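Local coordinates for TSE2 (Pseudomonas aeruginosa, PDB 5AKO), which is a toxin delivered by the H1 type VI secretion system into the cytoplasm of recipient cells, where it probably acts as an NAD-dependent cytotoxin, at residues D127-Q132 with T145-K150; L66-D71 with G98-F103; G114-P119 with N167-Q172. All coordinates share one frame; numbering follows the deposited sequence.

Contact 1 (D127-Q132 with T145-K150); sequences DLKVKQ and TIMPAK
The amide of Ala149 reaches across to Asp127 O with N at 2.7 Å, from above the carbonyl plane. This bond lies just past the strands of a beta hairpin, 128-136 with 141-148, that forms the middle of the antiparallel sheet in this member of the Tse2 ADP-ribosyltransferase family. Inside the strands, Lys129 and Met147 make a hydrogen-bonded pair, bonded both ways, as do Lys131 and Thr145. Between them Val130 faces Ile146 in a non-hydrogen-bonded pair, and Val130 CA makes a CA-H contact of 3.3 Å with Thr145 O.

Val130 and Ile146 lie on one face, where Ile146 and Leu128 lean on Leu161 of helix 154-176, Leu128 CD1 touching Ile146 CG2. The opposite face carries Lys129, Lys131, Thr145 and Met147. Met147 runs between the two lysines: its SD lies 3.8 Å from Lys129 CE, and the turn at chi3 (44°) carries its CE over to Lys131, 3.6 Å from CD. Thr145 OG1 bonds to Asp133. Lys129 also forms a cation-pi contact with Tyr24, and its NZ a weak hydrogen bond to Tyr26 OH. At the open end of the hairpin, Asp127 and Lys150 cross at a slant, Asp127 OD1 3.8 Å from Lys150 CD, with OD2 and NZ 4.2 Å apart, too far for a salt bridge. A water accepts from Lys129 NZ at 2.6 Å and donates to Ala149 O at 2.9 Å.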
# COMPACT_ATOMS: atom_id res chain seq x y z
N ASP C 127 30.09 -11.50 -5.11
CA ASP C 127 28.70 -11.96 -4.90
C ASP C 127 27.67 -10.84 -4.64
O ASP C 127 26.56 -11.12 -4.19
CB ASP C 127 28.68 -12.98 -3.76
CG ASP C 127 29.35 -14.29 -4.14
OD1 ASP C 127 29.01 -14.81 -5.24
OD2 ASP C 127 30.17 -14.78 -3.33
N LEU C 128 28.01 -9.60 -4.98
CA LEU C 128 27.11 -8.49 -4.85
C LEU C 128 26.81 -7.95 -6.20
O LEU C 128 27.51 -8.27 -7.17
CB LEU C 128 27.75 -7.39 -4.04
CG LEU C 128 28.04 -7.66 -2.56
CD1 LEU C 128 28.55 -6.39 -1.90
CD2 LEU C 128 26.82 -8.16 -1.82
N LYS C 129 25.73 -7.18 -6.29
CA LYS C 129 25.44 -6.44 -7.51
C LYS C 129 24.76 -5.16 -7.13
O LYS C 129 24.29 -5.02 -6.00
CB LYS C 129 24.61 -7.27 -8.47
CG LYS C 129 23.21 -7.62 -7.98
CD LYS C 129 22.59 -8.74 -8.81
CE LYS C 129 21.13 -8.95 -8.46
NZ LYS C 129 20.52 -9.99 -9.31
N VAL C 130 24.72 -4.24 -8.08
CA VAL C 130 24.21 -2.90 -7.88
C VAL C 130 23.14 -2.69 -8.90
O VAL C 130 23.42 -2.73 -10.07
CB VAL C 130 25.32 -1.87 -8.10
CG1 VAL C 130 24.81 -0.45 -7.90
CG2 VAL C 130 26.47 -2.17 -7.16
N LYS C 131 21.93 -2.47 -8.43
CA LYS C 131 20.74 -2.36 -9.26
C LYS C 131 20.34 -0.92 -9.43
O LYS C 131 20.20 -0.20 -8.45
CB LYS C 131 19.59 -3.10 -8.57
CG LYS C 131 18.22 -2.91 -9.24
CD LYS C 131 17.17 -3.69 -8.49
CE LYS C 131 15.80 -3.62 -9.13
NZ LYS C 131 15.87 -4.01 -10.56
N GLN C 132 20.11 -0.52 -10.67
CA GLN C 132 19.59 0.80 -10.97
C GLN C 132 18.12 0.70 -10.75
O GLN C 132 17.49 -0.13 -11.36
CB GLN C 132 19.87 1.23 -12.41
CG GLN C 132 19.23 2.58 -12.72
CD GLN C 132 19.45 3.08 -14.12
OE1 GLN C 132 20.08 2.45 -14.96
NE2 GLN C 132 18.85 4.22 -14.40
N THR C 145 20.62 0.26 -5.64
CA THR C 145 20.62 -0.64 -4.50
C THR C 145 21.73 -1.66 -4.64
O THR C 145 21.83 -2.33 -5.64
CB THR C 145 19.28 -1.38 -4.37
OG1 THR C 145 18.23 -0.42 -4.30
CG2 THR C 145 19.23 -2.26 -3.09
N ILE C 146 22.59 -1.69 -3.64
CA ILE C 146 23.62 -2.69 -3.55
C ILE C 146 22.98 -3.88 -2.85
O ILE C 146 22.44 -3.72 -1.76
CB ILE C 146 24.76 -2.24 -2.66
CG1 ILE C 146 25.34 -0.90 -3.13
CG2 ILE C 146 25.83 -3.30 -2.65
CD1 ILE C 146 26.31 -0.22 -2.18
N MET C 147 23.04 -5.07 -3.44
CA MET C 147 22.25 -6.18 -2.99
C MET C 147 23.05 -7.49 -3.23
O MET C 147 24.00 -7.52 -3.98
CB MET C 147 20.84 -6.21 -3.66
CG MET C 147 20.92 -6.69 -5.10
SD MET C 147 19.39 -6.75 -5.97
CE MET C 147 18.55 -5.23 -5.56
N PRO C 148 22.68 -8.57 -2.55
CA PRO C 148 23.32 -9.84 -2.87
C PRO C 148 22.97 -10.36 -4.30
O PRO C 148 21.86 -10.17 -4.79
CB PRO C 148 22.80 -10.79 -1.78
CG PRO C 148 21.58 -10.13 -1.23
CD PRO C 148 21.86 -8.66 -1.33
N ALA C 149 23.94 -10.98 -4.95
CA ALA C 149 23.71 -11.53 -6.28
C ALA C 149 23.22 -12.96 -6.18
O ALA C 149 22.77 -13.52 -7.16
CB ALA C 149 24.99 -11.46 -7.12
N LYS C 150 23.35 -13.55 -5.01
CA LYS C 150 22.87 -14.91 -4.74
C LYS C 150 22.49 -15.02 -3.26
O LYS C 150 22.91 -14.19 -2.45
CB LYS C 150 23.94 -15.95 -5.10
CG LYS C 150 25.24 -15.76 -4.31
CD LYS C 150 26.10 -17.02 -4.26
CE LYS C 150 26.72 -17.21 -2.87
NZ LYS C 150 27.79 -18.26 -2.82
O HOH W 1 21.33 -12.49 -9.45

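Contact 2 (L66-D71 with G98-F103); sequences LHPTFD and GGTSVF
One face of the Pro68 ring looks squarely at the hydroxyl of Thr100: OG1 sits above it, nearest to Pro68 CD at 3.3 Å and still only 3.9 Å from Pro68 CG. The carbonyl of the same proline serves a second flat group, for Pro68 O lies 3.1 Å above the plane of the Phe70 ring, displaced toward its rim. Here an irregular loop, 66-71, comes down on the start of strand 100-103, which lies at the border of the chain's antiparallel four-stranded sheet, beside strand 141-148. No backbone-to-backbone hydrogen bond links the two segments.

What does link them is a single side-chain bond. Thr100 OG1 gives its proton to Leu66 O across 2.6 Å, arriving well above the carbonyl plane, about 50° out of it, and not along a lone pair. The torsion of Thr100 (chi1 -60°) sets OG1 beside its own backbone N and turns CG2 the other way, to stand 3.6 Å from the same Leu66 O; CG2 then meets Leu66 CB at 4.4 Å. Both branches of the threonine thus touch one carbonyl oxygen, OG1 by a hydrogen bond and CG2 by packing. The hydroxyl meets that oxygen on one side and, at about a right angle to it, the face of the proline ring.

Around this core, Pro68 also packs on Leu161 of helix 154-176 and on Ile85, while Leu66 reaches Val165 of the same helix and Arg35 of strand 33-37. The neighbouring Ser101 OG bonds to His143 NE2, and the side chains of Ser101 and Phe103 pack on another chain of the assembly. Beyond Thr100 the touch is light: just before the strand, Gly99 O lies 3.9 Å from Pro68 CB.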
# COMPACT_ATOMS: atom_id res chain seq x y z
N LEU C 66 28.27 0.79 4.18
CA LEU C 66 27.35 0.30 3.20
C LEU C 66 26.55 -0.90 3.74
O LEU C 66 26.03 -1.69 2.97
CB LEU C 66 28.14 -0.16 1.97
CG LEU C 66 29.03 0.87 1.28
CD1 LEU C 66 29.84 0.23 0.16
CD2 LEU C 66 28.27 2.01 0.73
N HIS C 67 26.47 -1.03 5.06
CA HIS C 67 25.62 -2.03 5.66
C HIS C 67 24.21 -1.50 5.67
O HIS C 67 23.99 -0.35 6.04
CB HIS C 67 26.02 -2.32 7.12
CG HIS C 67 27.25 -3.16 7.25
ND1 HIS C 67 27.48 -3.96 8.35
CD2 HIS C 67 28.33 -3.29 6.45
CE1 HIS C 67 28.63 -4.58 8.20
NE2 HIS C 67 29.17 -4.20 7.05
N PRO C 68 23.26 -2.31 5.27
CA PRO C 68 21.87 -1.91 5.39
C PRO C 68 21.37 -2.24 6.78
O PRO C 68 21.89 -3.17 7.39
CB PRO C 68 21.16 -2.84 4.42
CG PRO C 68 21.98 -4.09 4.44
CD PRO C 68 23.38 -3.60 4.56
N THR C 69 20.34 -1.53 7.25
CA THR C 69 19.60 -1.95 8.43
C THR C 69 19.02 -3.35 8.16
O THR C 69 18.48 -3.63 7.05
CB THR C 69 18.43 -1.00 8.80
OG1 THR C 69 17.50 -0.95 7.71
CG2 THR C 69 18.91 0.42 9.13
N PHE C 70 19.08 -4.18 9.20
CA PHE C 70 18.51 -5.52 9.17
C PHE C 70 17.23 -5.67 9.98
O PHE C 70 16.52 -6.65 9.84
CB PHE C 70 19.56 -6.49 9.70
CG PHE C 70 20.76 -6.58 8.80
CD1 PHE C 70 20.70 -7.30 7.61
CD2 PHE C 70 21.95 -5.92 9.14
CE1 PHE C 70 21.81 -7.39 6.77
CE2 PHE C 70 23.04 -5.97 8.27
CZ PHE C 70 22.97 -6.70 7.09
N ASP C 71 16.91 -4.71 10.82
CA ASP C 71 15.72 -4.85 11.63
C ASP C 71 15.00 -3.52 11.72
O ASP C 71 15.49 -2.49 11.24
CB ASP C 71 16.09 -5.38 13.03
CG ASP C 71 17.11 -4.49 13.76
OD1 ASP C 71 17.23 -3.28 13.47
OD2 ASP C 71 17.80 -5.01 14.67
N GLY C 98 15.51 -5.84 -1.23
CA GLY C 98 16.06 -4.67 -0.59
C GLY C 98 17.58 -4.67 -0.62
O GLY C 98 18.21 -5.51 -1.24
N GLY C 99 18.17 -3.75 0.10
CA GLY C 99 19.63 -3.61 0.10
C GLY C 99 20.05 -2.21 0.56
O GLY C 99 19.27 -1.52 1.22
N THR C 100 21.29 -1.83 0.27
CA THR C 100 21.81 -0.57 0.71
C THR C 100 21.54 0.50 -0.35
O THR C 100 21.89 0.32 -1.50
CB THR C 100 23.33 -0.65 0.91
OG1 THR C 100 23.64 -1.64 1.89
CG2 THR C 100 23.86 0.68 1.37
N SER C 101 21.00 1.64 0.08
CA SER C 101 20.66 2.77 -0.78
C SER C 101 21.83 3.66 -1.06
O SER C 101 22.49 4.13 -0.12
CB SER C 101 19.59 3.63 -0.15
OG SER C 101 18.33 2.96 -0.15
N VAL C 102 22.08 3.91 -2.35
CA VAL C 102 22.98 4.98 -2.76
C VAL C 102 22.36 5.77 -3.91
O VAL C 102 21.39 5.31 -4.51
CB VAL C 102 24.34 4.44 -3.16
CG1 VAL C 102 25.05 3.86 -1.97
CG2 VAL C 102 24.22 3.43 -4.28
N PHE C 103 22.91 6.94 -4.23
CA PHE C 103 22.37 7.79 -5.28
C PHE C 103 23.50 8.23 -6.20
O PHE C 103 24.67 8.06 -5.87
CB PHE C 103 21.76 9.03 -4.66
CG PHE C 103 20.58 8.75 -3.82
CD1 PHE C 103 19.33 8.59 -4.39
CD2 PHE C 103 20.72 8.59 -2.47
CE1 PHE C 103 18.22 8.32 -3.63
CE2 PHE C 103 19.61 8.35 -1.68
CZ PHE C 103 18.36 8.21 -2.28

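Contact 3 (G114-P119 with N167-Q172); sequences GDFVIP and NAIRRQ
Polar bonding across this contact belongs to the Gln172 amide. Its NE2 donates to Val117 O at 3.1 Å, a bent bond with an N-H...O angle of 137°, the donor tilted from the carbonyl plane and the oxygen likewise out of the plane of the amide. The same nitrogen gives a second hydrogen bond to a water 3.2 Å away, and that water also accepts from Val117 N at 3.3 Å. The amide thus donates to the C=O of Val117 and shares with the N-H of that residue one water as acceptor. Gln172 has CG beside its backbone N (chi1 -83°), and beyond CG the chain runs out straight, which lets the amide reach the strand.

Apolar packing centres on Ala168, whose short side chain points at the strand where the backbones come nearest, opposite Ile118. Its CB sits 3.8 Å from Phe116 CZ, and also touches the backbone and CG1 of Ile118. The Phe116 ring has Ile169 CG1 at its edge, near the ring plane. These elements are strand 114-118, paired antiparallel with strand 33-37 in a separate two-stranded sheet, and the long C-terminal helix 154-176; the short segments cross at 76° with their axes 8.0 Å apart. Val165, a turn earlier on the helix, also touches Phe116.

Contacts of the Pro119 ring make the third group. Two consecutive helix residues meet it, Arg171 CG over one face, 3.9 Å from Pro119 CB, and Gln172 CG at the rim, 3.6 Å from Pro119 CG, with the proline and glutamine side chains nearly at right angles. The polar end of Arg171 goes elsewhere, NE bonding to Asp120 O just past the strand. The ring also approaches the helix backbone, Pro119 CD resting 3.7 Å from Ala168 O.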
# COMPACT_ATOMS: atom_id res chain seq x y z
N GLY C 114 27.68 13.95 5.54
CA GLY C 114 28.35 13.98 4.26
C GLY C 114 28.10 12.71 3.50
O GLY C 114 27.23 11.89 3.87
N ASP C 115 28.88 12.53 2.45
CA ASP C 115 28.69 11.41 1.53
C ASP C 115 29.96 10.63 1.43
O ASP C 115 31.02 11.21 1.19
CB ASP C 115 28.31 11.95 0.17
CG ASP C 115 26.95 12.69 0.17
OD1 ASP C 115 25.88 12.03 0.27
OD2 ASP C 115 26.97 13.94 0.04
N PHE C 116 29.85 9.32 1.58
CA PHE C 116 30.93 8.45 1.25
C PHE C 116 30.79 8.18 -0.23
O PHE C 116 29.71 7.82 -0.67
CB PHE C 116 30.82 7.16 2.04
CG PHE C 116 31.80 6.12 1.62
CD1 PHE C 116 33.10 6.18 2.05
CD2 PHE C 116 31.44 5.11 0.76
CE1 PHE C 116 34.03 5.22 1.66
CE2 PHE C 116 32.37 4.18 0.32
CZ PHE C 116 33.66 4.23 0.78
N VAL C 117 31.91 8.28 -0.98
CA VAL C 117 31.89 8.27 -2.46
C VAL C 117 32.37 6.94 -3.01
O VAL C 117 33.41 6.47 -2.60
CB VAL C 117 32.85 9.31 -3.06
CG1 VAL C 117 32.73 9.28 -4.56
CG2 VAL C 117 32.57 10.72 -2.52
N ILE C 118 31.61 6.35 -3.93
CA ILE C 118 31.95 5.12 -4.62
C ILE C 118 32.18 5.49 -6.08
O ILE C 118 31.21 5.78 -6.83
CB ILE C 118 30.84 4.08 -4.53
CG1 ILE C 118 30.55 3.75 -3.05
CG2 ILE C 118 31.22 2.83 -5.31
CD1 ILE C 118 29.49 2.66 -2.88
N PRO C 119 33.47 5.59 -6.46
CA PRO C 119 33.68 6.25 -7.76
C PRO C 119 33.34 5.34 -8.91
O PRO C 119 33.46 4.11 -8.78
CB PRO C 119 35.17 6.57 -7.74
CG PRO C 119 35.43 6.82 -6.28
CD PRO C 119 34.65 5.72 -5.60
N ASN C 167 37.34 -1.34 -1.62
CA ASN C 167 37.54 -1.16 -3.07
C ASN C 167 37.33 0.28 -3.46
O ASN C 167 38.05 0.82 -4.33
CB ASN C 167 36.61 -2.05 -3.89
CG ASN C 167 36.87 -3.53 -3.69
OD1 ASN C 167 37.80 -3.92 -2.99
ND2 ASN C 167 36.01 -4.36 -4.27
N ALA C 168 36.36 0.91 -2.80
CA ALA C 168 35.99 2.29 -3.15
C ALA C 168 37.09 3.28 -2.78
O ALA C 168 37.36 4.23 -3.50
CB ALA C 168 34.68 2.68 -2.48
N ILE C 169 37.71 3.03 -1.64
CA ILE C 169 38.84 3.84 -1.17
C ILE C 169 40.09 3.67 -2.09
O ILE C 169 40.60 4.65 -2.63
CB ILE C 169 39.15 3.47 0.28
CG1 ILE C 169 37.95 3.84 1.16
CG2 ILE C 169 40.42 4.19 0.75
CD1 ILE C 169 37.96 3.18 2.53
N ARG C 170 40.52 2.44 -2.32
CA ARG C 170 41.53 2.17 -3.37
C ARG C 170 41.22 2.93 -4.66
O ARG C 170 42.07 3.65 -5.18
CB ARG C 170 41.62 0.68 -3.70
CG ARG C 170 42.33 -0.13 -2.63
CD ARG C 170 42.12 -1.64 -2.76
NE ARG C 170 42.39 -2.29 -1.47
CZ ARG C 170 41.65 -3.25 -0.92
NH1 ARG C 170 40.53 -3.71 -1.51
NH2 ARG C 170 42.01 -3.75 0.26
N ARG C 171 40.00 2.81 -5.14
CA ARG C 171 39.60 3.46 -6.39
C ARG C 171 39.59 4.97 -6.29
O ARG C 171 39.87 5.63 -7.29
CB ARG C 171 38.23 2.95 -6.82
CG ARG C 171 37.70 3.58 -8.07
CD ARG C 171 38.41 3.10 -9.31
NE ARG C 171 38.00 3.99 -10.37
CZ ARG C 171 38.75 4.37 -11.40
NH1 ARG C 171 39.98 3.89 -11.61
NH2 ARG C 171 38.25 5.26 -12.24
N GLN C 172 39.32 5.54 -5.12
CA GLN C 172 39.48 7.01 -4.96
C GLN C 172 40.93 7.47 -5.22
O GLN C 172 41.13 8.53 -5.84
CB GLN C 172 39.01 7.49 -3.58
CG GLN C 172 37.50 7.72 -3.48
CD GLN C 172 37.10 8.27 -2.12
OE1 GLN C 172 37.73 9.20 -1.61
NE2 GLN C 172 36.04 7.69 -1.50
O HOH W 2 34.48 9.49 0.67

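Contacts 1 and 2 meet in one sheet: strand 141-148 of the hairpin lies beside strand 100-103, with Ile146 O 3.0 Å from Thr100 N in a probable hydrogen bond and Thr145 CG2 packed 3.5 Å from Gly99 CA. Contact 3 belongs to the other, two-stranded sheet and joins contact 2 through Leu66 CD2, 3.9 Å from Ile118 CD1. Between contacts 1 and 3 there is no direct touch; their centres stand about 17 Å apart, although contact 1 is nested in sequence within the loop that contact 3 closes. Helix 154-176 is common to all three, packing with Leu161 on contacts 1 and 2 and supplying segment 167-172 to contact 3.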